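Local coordinates for protein probable glutathione S-transferase (Pseudomonas aeruginosa, PDB 6JWK) that is a zeta-class glutathione S-transferase characterised as a maleylpyruvate isomerase, an enzyme that probably uses glutathione to convert maleylpyruvate to its trans isomer, at residues K114-T117 with Q118-I122; I17-L21 with K22-Y26; L98-A101 with C102-P106; A75-P78 with E79-L82. All coordinates share one frame; numbering follows the deposited sequence.

From the N terminus the contacts come in the order interaction 2, interaction 4, interaction 3, interaction 1. Each is a local turn or helix end, and they follow in series, with none nested in or crossing another. Interaction 2 ends helix 10-22 and turns toward strand 28-30. Interaction 4 ends helix 66-76 and begins the connection to helix 87-103. Those two touch: Lys-22 of interaction 2 reaches carbonyls of interaction 4, tying the end of helix 10-22 to the loop after helix 66-76. Interaction 3 closes helix 87-103 and opens the short helix 105-108, and interaction 1, with its centre about 21 Å from that of interaction 3, finishes helix 110-120; both meet the second subunit.

Interaction 1: residues K114-T117 with Q118-I122; sequences KYLT and QVLGI
Val-119 lies beneath the ring of Tyr-115 one turn earlier, an i to i+4 contact in the last turns of helix 110-120, part of the all-helical C-terminal domain of the GST fold. The CB of Tyr-115 points away from the next turn, but CG stands anti to the backbone N (chi1 -167°), which swings the ring back over Val-119. From there, CG and CD2 lie above Val-119 CG2, whose distance to the ring centroid is 3.7 Å, a CH-pi contact almost on the ring normal. CE1 meets Leu-120 CD1 at 3.9 Å, in the ring plane and at its edge. CZ comes to 3.6 Å from Val-119 CG1, and OH continues over the same methyl. The two valine methyls cover one face, CG2 at its centre and CG1 toward CZ and OH. Rings of His-133, Trp-130 and Trp-134 of the second subunit also meet Tyr-115, so a large aromatic suits this dimer surface. Leu-116 and Leu-120 add methyl packing through CD2 and CD1. Gly-121 is the first residue to leave helical geometry, with a positive phi easy for glycine, and turns the chain so that Ile-122 N donates to Leu-116 O at 3.0 Å, from above the carbonyl plane.

Interaction 2: residues I17-L21 with K22-Y26; sequences IALAL and KGLDY
Leu-19 and Leu-24 meet through both backbone and side chain, and the backbone bonds come first. Leu-24 N donates to Leu-19 O over 2.9 Å in a nearly straight bond (169°), while Gly-23 N reaches Ala-20 O at 3.0 Å from well above the carbonyl plane. Just before the glycine, Lys-22 N still makes the ordinary helical bond to Ala-18 O. The positive phi of Gly-23, together with the two returning bonds, makes this a Schellman motif. It closes helix 10-22, the helix of the beta-alpha-beta crossover between parallel strands 2-5 and 28-30 in the thioredoxin-like domain. Glycine suits the turn because it adopts positive phi with little strain.

Among the apolar contacts is the one expected across such a cap: Leu-19 CD2 touches Leu-24 CB at 4.1 Å, the two side chains crossing at about a right angle. Two leucines give the turn an apolar side, where Leu-19 also packs on Leu-73 of helix 66-76.

Both charged groups find partners beyond the turn. CG of Lys-22, beside the backbone N (chi1 -67°), lies 3.3 Å from Ala-18 O; the bend at chi2 (-71°) then directs the chain to a salt bridge of its ammonium with Asp-74 and hydrogen bonds with the carbonyls of Gln-77 and Pro-80. Asp-25 OD1 pairs with Arg-202 of helix 198-203, while its OD2 lies 3.4 Å from the CA of Ala-20, a residue small enough for close approach; Asp-25 is poorly ordered, which qualifies both contacts.

Interaction 3: residues L98-A101 with C102-P106; sequences LLVA and CDIHP. With SO4 (sulfate ion), chain I.
The imidazole of His-105 meets the bound sulfate at its edge, with the sulfur near the ring plane. NE2 donates to sulfate O1 over 3.2 Å, a bond bent to 144°, and CE1 passes beside O3. With CG anti to the backbone N (chi1 -177°), the ring is carried away from helix 87-103 toward Ser-10, Thr-11 and Arg-14 of helix 10-22; Ser-10 N binds the same ion. The other flat group is the carboxylate of Asp-103, whose OD2 has Leu-99 CD1 at 3.7 Å, the two side chains crossing at about a right angle. That oxygen takes its hydrogen bond from Gln-65 of the second subunit, so the aspartate serves the dimer interface while its methyl neighbour faces Ala-141, Ala-142 and Leu-145.

Along the backbone, Val-100 O is held by two donors: His-105 N comes straight in at 3.0 Å (169°), and Ile-104 N from above the carbonyl plane at 3.3 Å. Pro-106 brings no N-H for Ala-101 O and instead sets CG 3.1 Å from that oxygen, which suits a residue in the first turn of a new helix, where no backbone N-H is needed. The compact, only weakly polar thiol of Cys-102 lies with SG 3.8 Å from Leu-98 CD2, and the cysteine packs on Cys-102 of the second subunit.

Helix 87-103 of the GST C-terminal domain thus gives way to the short, weakly bonded helix 105-108, with Pro-106 in the latter's first turn. The sulfate, probably from the crystallisation liquor, sits at the start of helix 10-22, where zeta-class relatives carry the serine-containing motif of the glutathione site.

Interaction 4: residues A75-P78 with E79-L82; sequences AVQP and EPRL
Gln-77 reaches Glu-79 because its side chain is stretched out, with CG anti to the backbone N (chi1 -177°) and the chain straight beyond it, while its backbone has just left helix 66-76. The amide thereby arrives beside the Glu-79 carbonyl: NE2 donates to Glu-79 O over 2.8 Å at 168°. The bond lies in the carbonyl plane, and the acceptor lies only 6° out of the glutamine amide plane, so two flat groups meet with little tilt. A glutamine is long enough to span the proline between them and ends in an N-H donor.

Arg-81 comes back over the same turn. Its chain bends at chi3 (-75°), folding the guanidinium across Pro-78. NH1 lies 3.5 Å from Pro-78 CB, and Pro-78 O stands over one face of the group, 4.1 Å from CZ, rather than at an N-H. The same carbonyl is 3.3 Å from Arg-81 CA, a CA-H...O contact. Pro-78 and Pro-80 stiffen the turn, and the peptide bond before Pro-80 is cis, which reverses the chain sharply; residues 78-81 come close to a type VIb turn.

This turn follows the last helix of the thioredoxin-like domain and starts the connection to helix 87-103 of the helical domain. Leu-82 at its end is buried against Ala-18 and Leu-21, and its N-H binds Asp-74, on which Arg-81 also packs. The backbone oxygens of Gln-77 and Pro-80 both accept from the ammonium of Lys-22, so these turn carbonyls are satisfied by a single charged group from helix 10-22.

Interaction 1: residues K114-T117 with Q118-I122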
loop_
_atom_site.group_PDB
_atom_site.type_symbol
_atom_site.label_atom_id
_atom_site.label_comp_id
_atom_site.label_asym_id
_atom_site.label_seq_id
_atom_site.Cartn_x
_atom_site.Cartn_y
_atom_site.Cartn_z
ATOM N N LYS B 114 -12.164 2.805 15.535
ATOM C CA LYS B 114 -12.342 3.854 16.582
ATOM C C LYS B 114 -13.127 5.011 15.973
ATOM O O LYS B 114 -14.146 5.415 16.581
ATOM C CB LYS B 114 -11.023 4.423 17.105
ATOM C CG LYS B 114 -10.257 3.558 18.094
ATOM C CD LYS B 114 -8.934 4.200 18.510
ATOM C CE LYS B 114 -7.975 3.269 19.226
ATOM N NZ LYS B 114 -8.580 2.698 20.454
ATOM N N TYR B 115 -12.702 5.533 14.814
ATOM C CA TYR B 115 -13.461 6.628 14.144
ATOM C C TYR B 115 -14.916 6.200 13.955
ATOM O O TYR B 115 -15.810 7.026 14.263
ATOM C CB TYR B 115 -12.859 7.075 12.810
ATOM C CG TYR B 115 -13.423 8.368 12.260
ATOM C CD1 TYR B 115 -14.623 8.384 11.565
ATOM C CD2 TYR B 115 -12.737 9.575 12.385
ATOM C CE1 TYR B 115 -15.151 9.558 11.060
ATOM C CE2 TYR B 115 -13.241 10.757 11.855
ATOM C CZ TYR B 115 -14.455 10.753 11.192
ATOM O OH TYR B 115 -14.993 11.897 10.657
ATOM N N LEU B 116 -15.184 5.000 13.427
ATOM C CA LEU B 116 -16.588 4.568 13.152
ATOM C C LEU B 116 -17.385 4.597 14.477
ATOM O O LEU B 116 -18.542 5.049 14.452
ATOM C CB LEU B 116 -16.626 3.179 12.495
ATOM C CG LEU B 116 -16.225 3.104 11.020
ATOM C CD1 LEU B 116 -16.243 1.654 10.523
ATOM C CD2 LEU B 116 -17.105 3.980 10.128
ATOM N N THR B 117 -16.789 4.156 15.593
ATOM C CA THR B 117 -17.430 4.082 16.942
ATOM C C THR B 117 -17.633 5.518 17.458
ATOM O O THR B 117 -18.780 6.027 17.415
ATOM C CB THR B 117 -16.579 3.256 17.922
ATOM O OG1 THR B 117 -16.203 2.026 17.303
ATOM C CG2 THR B 117 -17.275 2.949 19.233
ATOM N N GLN B 118 -16.516 6.174 17.777
ATOM C CA GLN B 118 -16.416 7.407 18.597
ATOM C C GLN B 118 -16.908 8.612 17.809
ATOM O O GLN B 118 -17.309 9.571 18.463
ATOM C CB GLN B 118 -14.989 7.605 19.101
ATOM C CG GLN B 118 -14.566 6.456 19.999
ATOM C CD GLN B 118 -13.200 6.615 20.604
ATOM O OE1 GLN B 118 -12.345 7.339 20.101
ATOM N NE2 GLN B 118 -12.975 5.896 21.688
ATOM N N VAL B 119 -16.930 8.560 16.477
ATOM C CA VAL B 119 -17.338 9.744 15.668
ATOM C C VAL B 119 -18.690 9.508 15.009
ATOM O O VAL B 119 -19.453 10.457 14.973
ATOM C CB VAL B 119 -16.297 10.152 14.608
ATOM C CG1 VAL B 119 -16.771 11.383 13.847
ATOM C CG2 VAL B 119 -14.914 10.359 15.220
ATOM N N LEU B 120 -18.934 8.353 14.384
ATOM C CA LEU B 120 -20.184 8.154 13.606
ATOM C C LEU B 120 -21.170 7.288 14.411
ATOM O O LEU B 120 -22.281 7.062 13.905
ATOM C CB LEU B 120 -19.858 7.588 12.223
ATOM C CG LEU B 120 -19.072 8.541 11.313
ATOM C CD1 LEU B 120 -18.516 7.804 10.109
ATOM C CD2 LEU B 120 -19.925 9.727 10.859
ATOM N N GLY B 121 -20.807 6.912 15.633
ATOM C CA GLY B 121 -21.611 6.056 16.534
ATOM C C GLY B 121 -22.110 4.765 15.888
ATOM O O GLY B 121 -23.289 4.414 16.100
ATOM N N ILE B 122 -21.268 4.062 15.124
ATOM C CA ILE B 122 -21.630 2.759 14.470
ATOM C C ILE B 122 -21.438 1.648 15.511
ATOM O O ILE B 122 -20.345 1.624 16.137
ATOM C CB ILE B 122 -20.761 2.535 13.212
ATOM C CG1 ILE B 122 -20.811 3.737 12.261
ATOM C CG2 ILE B 122 -21.142 1.245 12.504
ATOM C CD1 ILE B 122 -22.205 4.041 11.719
#

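Interaction 2: residues I17-L21 with K22-Y26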
loop_
_atom_site.group_PDB
_atom_site.type_symbol
_atom_site.label_atom_id
_atom_site.label_comp_id
_atom_site.label_asym_id
_atom_site.label_seq_id
_atom_site.Cartn_x
_atom_site.Cartn_y
_atom_site.Cartn_z
ATOM N N ILE B 17 7.458 -10.988 11.229
ATOM C CA ILE B 17 7.653 -12.205 10.376
ATOM C C ILE B 17 8.876 -11.985 9.486
ATOM O O ILE B 17 9.740 -12.906 9.376
ATOM C CB ILE B 17 6.392 -12.456 9.540
ATOM C CG1 ILE B 17 5.187 -12.782 10.425
ATOM C CG2 ILE B 17 6.613 -13.515 8.475
ATOM C CD1 ILE B 17 3.855 -12.720 9.661
ATOM N N ALA B 18 8.989 -10.816 8.866
ATOM C CA ALA B 18 10.136 -10.534 7.968
ATOM C C ALA B 18 11.443 -10.716 8.744
ATOM O O ALA B 18 12.424 -11.382 8.243
ATOM C CB ALA B 18 10.040 -9.134 7.407
ATOM N N LEU B 19 11.556 -10.075 9.910
ATOM C CA LEU B 19 12.790 -10.227 10.723
ATOM C C LEU B 19 13.033 -11.709 11.064
ATOM O O LEU B 19 14.199 -12.128 11.030
ATOM C CB LEU B 19 12.690 -9.349 11.983
ATOM C CG LEU B 19 12.727 -7.855 11.692
ATOM C CD1 LEU B 19 12.322 -7.035 12.925
ATOM C CD2 LEU B 19 14.114 -7.413 11.219
ATOM N N ALA B 20 12.007 -12.456 11.455
ATOM C CA ALA B 20 12.134 -13.881 11.840
ATOM C C ALA B 20 12.629 -14.661 10.625
ATOM O O ALA B 20 13.595 -15.405 10.794
ATOM C CB ALA B 20 10.856 -14.437 12.404
ATOM N N LEU B 21 12.102 -14.410 9.420
ATOM C CA LEU B 21 12.576 -15.122 8.210
ATOM C C LEU B 21 14.057 -14.813 7.936
ATOM O O LEU B 21 14.779 -15.701 7.432
ATOM C CB LEU B 21 11.685 -14.751 7.019
ATOM C CG LEU B 21 10.269 -15.301 7.095
ATOM C CD1 LEU B 21 9.415 -14.687 5.985
ATOM C CD2 LEU B 21 10.298 -16.829 6.976
ATOM N N LYS B 22 14.514 -13.605 8.256
ATOM C CA LYS B 22 15.925 -13.215 8.040
ATOM C C LYS B 22 16.816 -13.807 9.144
ATOM O O LYS B 22 18.004 -13.834 8.917
ATOM C CB LYS B 22 16.078 -11.687 8.069
ATOM C CG LYS B 22 15.411 -10.961 6.909
ATOM C CD LYS B 22 16.103 -11.167 5.596
ATOM C CE LYS B 22 15.711 -10.153 4.538
ATOM N NZ LYS B 22 16.097 -10.656 3.191
ATOM N N GLY B 23 16.261 -14.170 10.303
ATOM C CA GLY B 23 16.999 -14.596 11.509
ATOM C C GLY B 23 17.545 -13.411 12.290
ATOM O O GLY B 23 18.594 -13.562 12.926
ATOM N N LEU B 24 16.846 -12.271 12.274
ATOM C CA LEU B 24 17.217 -11.011 12.982
ATOM C C LEU B 24 16.176 -10.661 14.060
ATOM O O LEU B 24 15.998 -9.462 14.341
ATOM C CB LEU B 24 17.262 -9.878 11.939
ATOM C CG LEU B 24 18.240 -10.036 10.778
ATOM C CD1 LEU B 24 17.982 -8.989 9.720
ATOM C CD2 LEU B 24 19.679 -9.958 11.250
ATOM N N ASP B 25 15.411 -11.599 14.614
ATOM C CA ASP B 25 14.245 -11.184 15.455
ATOM C C ASP B 25 14.678 -10.844 16.904
ATOM O O ASP B 25 13.800 -10.371 17.664
ATOM C CB ASP B 25 13.083 -12.178 15.367
ATOM C CG ASP B 25 13.477 -13.571 15.800
ATOM O OD1 ASP B 25 13.818 -13.714 16.998
ATOM O OD2 ASP B 25 13.498 -14.479 14.933
ATOM N N TYR B 26 15.965 -10.979 17.272
ATOM C CA TYR B 26 16.563 -10.297 18.466
ATOM C C TYR B 26 16.350 -8.763 18.380
ATOM O O TYR B 26 16.232 -8.083 19.404
ATOM C CB TYR B 26 18.054 -10.633 18.636
ATOM C CG TYR B 26 18.933 -10.293 17.455
ATOM C CD1 TYR B 26 19.162 -11.222 16.450
ATOM C CD2 TYR B 26 19.517 -9.038 17.323
ATOM C CE1 TYR B 26 19.955 -10.920 15.355
ATOM C CE2 TYR B 26 20.309 -8.715 16.226
ATOM C CZ TYR B 26 20.532 -9.664 15.240
ATOM O OH TYR B 26 21.314 -9.377 14.156
#

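Interaction 3: residues L98-A101 with C102-P106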
loop_
_atom_site.group_PDB
_atom_site.type_symbol
_atom_site.label_atom_id
_atom_site.label_comp_id
_atom_site.label_asym_id
_atom_site.label_seq_id
_atom_site.Cartn_x
_atom_site.Cartn_y
_atom_site.Cartn_z
ATOM N N LEU B 98 0.036 -5.834 -2.004
ATOM C CA LEU B 98 -0.571 -4.481 -2.058
ATOM C C LEU B 98 -2.074 -4.630 -2.041
ATOM O O LEU B 98 -2.712 -3.771 -1.429
ATOM C CB LEU B 98 -0.100 -3.711 -3.294
ATOM C CG LEU B 98 1.358 -3.306 -3.181
ATOM C CD1 LEU B 98 1.899 -3.003 -4.567
ATOM C CD2 LEU B 98 1.520 -2.108 -2.241
ATOM N N LEU B 99 -2.613 -5.726 -2.563
ATOM C CA LEU B 99 -4.066 -5.982 -2.387
ATOM C C LEU B 99 -4.430 -6.003 -0.905
ATOM O O LEU B 99 -5.431 -5.368 -0.499
ATOM C CB LEU B 99 -4.434 -7.293 -3.074
ATOM C CG LEU B 99 -5.855 -7.799 -2.884
ATOM C CD1 LEU B 99 -6.885 -6.850 -3.514
ATOM C CD2 LEU B 99 -5.944 -9.157 -3.565
ATOM N N VAL B 100 -3.690 -6.756 -0.106
ATOM C CA VAL B 100 -3.895 -6.790 1.362
ATOM C C VAL B 100 -3.599 -5.409 1.981
ATOM O O VAL B 100 -4.467 -4.893 2.708
ATOM C CB VAL B 100 -3.019 -7.875 1.987
ATOM C CG1 VAL B 100 -3.174 -7.865 3.495
ATOM C CG2 VAL B 100 -3.413 -9.222 1.362
ATOM N N ALA B 101 -2.445 -4.823 1.675
ATOM C CA ALA B 101 -1.908 -3.649 2.399
ATOM C C ALA B 101 -2.645 -2.359 2.005
ATOM O O ALA B 101 -2.582 -1.415 2.768
ATOM C CB ALA B 101 -0.405 -3.568 2.200
ATOM N N CYS B 102 -3.243 -2.297 0.825
ATOM C CA CYS B 102 -3.944 -1.102 0.273
ATOM C C CYS B 102 -5.468 -1.286 0.274
ATOM O O CYS B 102 -6.144 -0.308 0.544
ATOM C CB CYS B 102 -3.533 -0.788 -1.162
ATOM S SG CYS B 102 -1.781 -0.406 -1.285
ATOM N N ASP B 103 -5.982 -2.484 -0.017
ATOM C CA ASP B 103 -7.420 -2.687 -0.348
ATOM C C ASP B 103 -8.159 -3.407 0.765
ATOM O O ASP B 103 -9.398 -3.463 0.671
ATOM C CB ASP B 103 -7.604 -3.422 -1.673
ATOM C CG ASP B 103 -7.086 -2.609 -2.865
ATOM O OD1 ASP B 103 -6.770 -1.408 -2.657
ATOM O OD2 ASP B 103 -6.942 -3.184 -3.957
ATOM N N ILE B 104 -7.469 -3.984 1.756
ATOM C CA ILE B 104 -8.187 -4.650 2.892
ATOM C C ILE B 104 -7.848 -3.967 4.214
ATOM O O ILE B 104 -8.769 -3.330 4.825
ATOM C CB ILE B 104 -7.884 -6.157 2.982
ATOM C CG1 ILE B 104 -8.070 -6.869 1.649
ATOM C CG2 ILE B 104 -8.728 -6.754 4.084
ATOM C CD1 ILE B 104 -7.704 -8.341 1.690
ATOM N N HIS B 105 -6.599 -4.114 4.670
ATOM C CA HIS B 105 -6.175 -3.753 6.040
ATOM C C HIS B 105 -6.497 -2.293 6.360
ATOM O O HIS B 105 -6.998 -2.020 7.448
ATOM C CB HIS B 105 -4.699 -4.042 6.272
ATOM C CG HIS B 105 -4.327 -3.741 7.673
ATOM N ND1 HIS B 105 -4.907 -4.413 8.726
ATOM C CD2 HIS B 105 -3.537 -2.779 8.194
ATOM C CE1 HIS B 105 -4.458 -3.886 9.850
ATOM N NE2 HIS B 105 -3.624 -2.880 9.537
ATOM N N PRO B 106 -6.242 -1.296 5.476
ATOM C CA PRO B 106 -6.473 0.103 5.872
ATOM C C PRO B 106 -7.925 0.429 6.284
ATOM O O PRO B 106 -8.116 1.323 7.100
ATOM C CB PRO B 106 -6.117 0.902 4.630
ATOM C CG PRO B 106 -5.125 0.010 3.905
ATOM C CD PRO B 106 -5.693 -1.402 4.122
HETATM S S SO4 I . -3.297 -2.263 13.227
HETATM O O1 SO4 I . -2.169 -2.263 12.343
HETATM O O2 SO4 I . -4.329 -1.398 12.755
HETATM O O3 SO4 I . -3.894 -3.578 13.347
HETATM O O4 SO4 I . -2.841 -1.803 14.506
#

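Interaction 4: residues A75-P78 with E79-L82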
loop_
_atom_site.group_PDB
_atom_site.type_symbol
_atom_site.label_atom_id
_atom_site.label_comp_id
_atom_site.label_asym_id
_atom_site.label_seq_id
_atom_site.Cartn_x
_atom_site.Cartn_y
_atom_site.Cartn_z
ATOM N N ALA B 75 17.933 -5.141 1.459
ATOM C CA ALA B 75 19.234 -4.447 1.294
ATOM C C ALA B 75 20.148 -4.773 2.471
ATOM O O ALA B 75 21.321 -5.047 2.235
ATOM C CB ALA B 75 19.027 -2.961 1.195
ATOM N N VAL B 76 19.604 -4.781 3.695
ATOM C CA VAL B 76 20.363 -5.020 4.948
ATOM C C VAL B 76 20.970 -6.427 4.926
ATOM O O VAL B 76 22.137 -6.549 5.278
ATOM C CB VAL B 76 19.466 -4.845 6.182
ATOM C CG1 VAL B 76 20.184 -5.313 7.443
ATOM C CG2 VAL B 76 18.977 -3.414 6.312
ATOM N N GLN B 77 20.209 -7.436 4.514
ATOM C CA GLN B 77 20.646 -8.867 4.443
ATOM C C GLN B 77 19.864 -9.529 3.323
ATOM O O GLN B 77 18.714 -9.964 3.497
ATOM C CB GLN B 77 20.378 -9.596 5.755
ATOM C CG GLN B 77 20.871 -11.036 5.762
ATOM C CD GLN B 77 20.351 -11.727 6.996
ATOM O OE1 GLN B 77 20.610 -11.273 8.101
ATOM N NE2 GLN B 77 19.536 -12.764 6.824
ATOM N N PRO B 78 20.446 -9.549 2.123
ATOM C CA PRO B 78 19.741 -10.020 0.945
ATOM C C PRO B 78 19.111 -11.417 1.073
ATOM O O PRO B 78 18.018 -11.577 0.575
ATOM C CB PRO B 78 20.863 -10.000 -0.106
ATOM C CG PRO B 78 21.734 -8.845 0.339
ATOM C CD PRO B 78 21.796 -9.034 1.833
ATOM N N GLU B 79 19.822 -12.383 1.665
ATOM C CA GLU B 79 19.387 -13.807 1.761
ATOM C C GLU B 79 18.827 -14.086 3.148
ATOM O O GLU B 79 19.368 -13.589 4.133
ATOM C CB GLU B 79 20.565 -14.749 1.496
ATOM C CG GLU B 79 21.011 -14.762 0.054
ATOM C CD GLU B 79 19.945 -15.250 -0.902
ATOM O OE1 GLU B 79 19.184 -16.163 -0.532
ATOM O OE2 GLU B 79 19.840 -14.684 -1.992
ATOM N N PRO B 80 17.700 -14.819 3.299
ATOM C CA PRO B 80 16.810 -15.175 2.190
ATOM C C PRO B 80 15.900 -13.988 1.768
ATOM O O PRO B 80 15.563 -13.142 2.589
ATOM C CB PRO B 80 15.990 -16.305 2.794
ATOM C CG PRO B 80 15.827 -15.859 4.243
ATOM C CD PRO B 80 17.190 -15.283 4.599
ATOM N N ARG B 81 15.572 -13.910 0.479
ATOM C CA ARG B 81 15.031 -12.695 -0.152
ATOM C C ARG B 81 13.532 -12.598 0.149
ATOM O O ARG B 81 12.843 -13.563 -0.010
ATOM C CB ARG B 81 15.360 -12.714 -1.642
ATOM C CG ARG B 81 15.274 -11.334 -2.261
ATOM C CD ARG B 81 15.788 -11.305 -3.673
ATOM N NE ARG B 81 17.237 -11.360 -3.600
ATOM C CZ ARG B 81 18.025 -10.337 -3.308
ATOM N NH1 ARG B 81 19.335 -10.532 -3.261
ATOM N NH2 ARG B 81 17.519 -9.136 -3.071
ATOM N N LEU B 82 13.009 -11.460 0.590
ATOM C CA LEU B 82 11.547 -11.375 0.891
ATOM C C LEU B 82 10.788 -10.890 -0.342
ATOM O O LEU B 82 9.569 -11.073 -0.413
ATOM C CB LEU B 82 11.303 -10.460 2.097
ATOM C CG LEU B 82 11.953 -10.937 3.394
ATOM C CD1 LEU B 82 11.750 -9.936 4.498
ATOM C CD2 LEU B 82 11.438 -12.291 3.822
#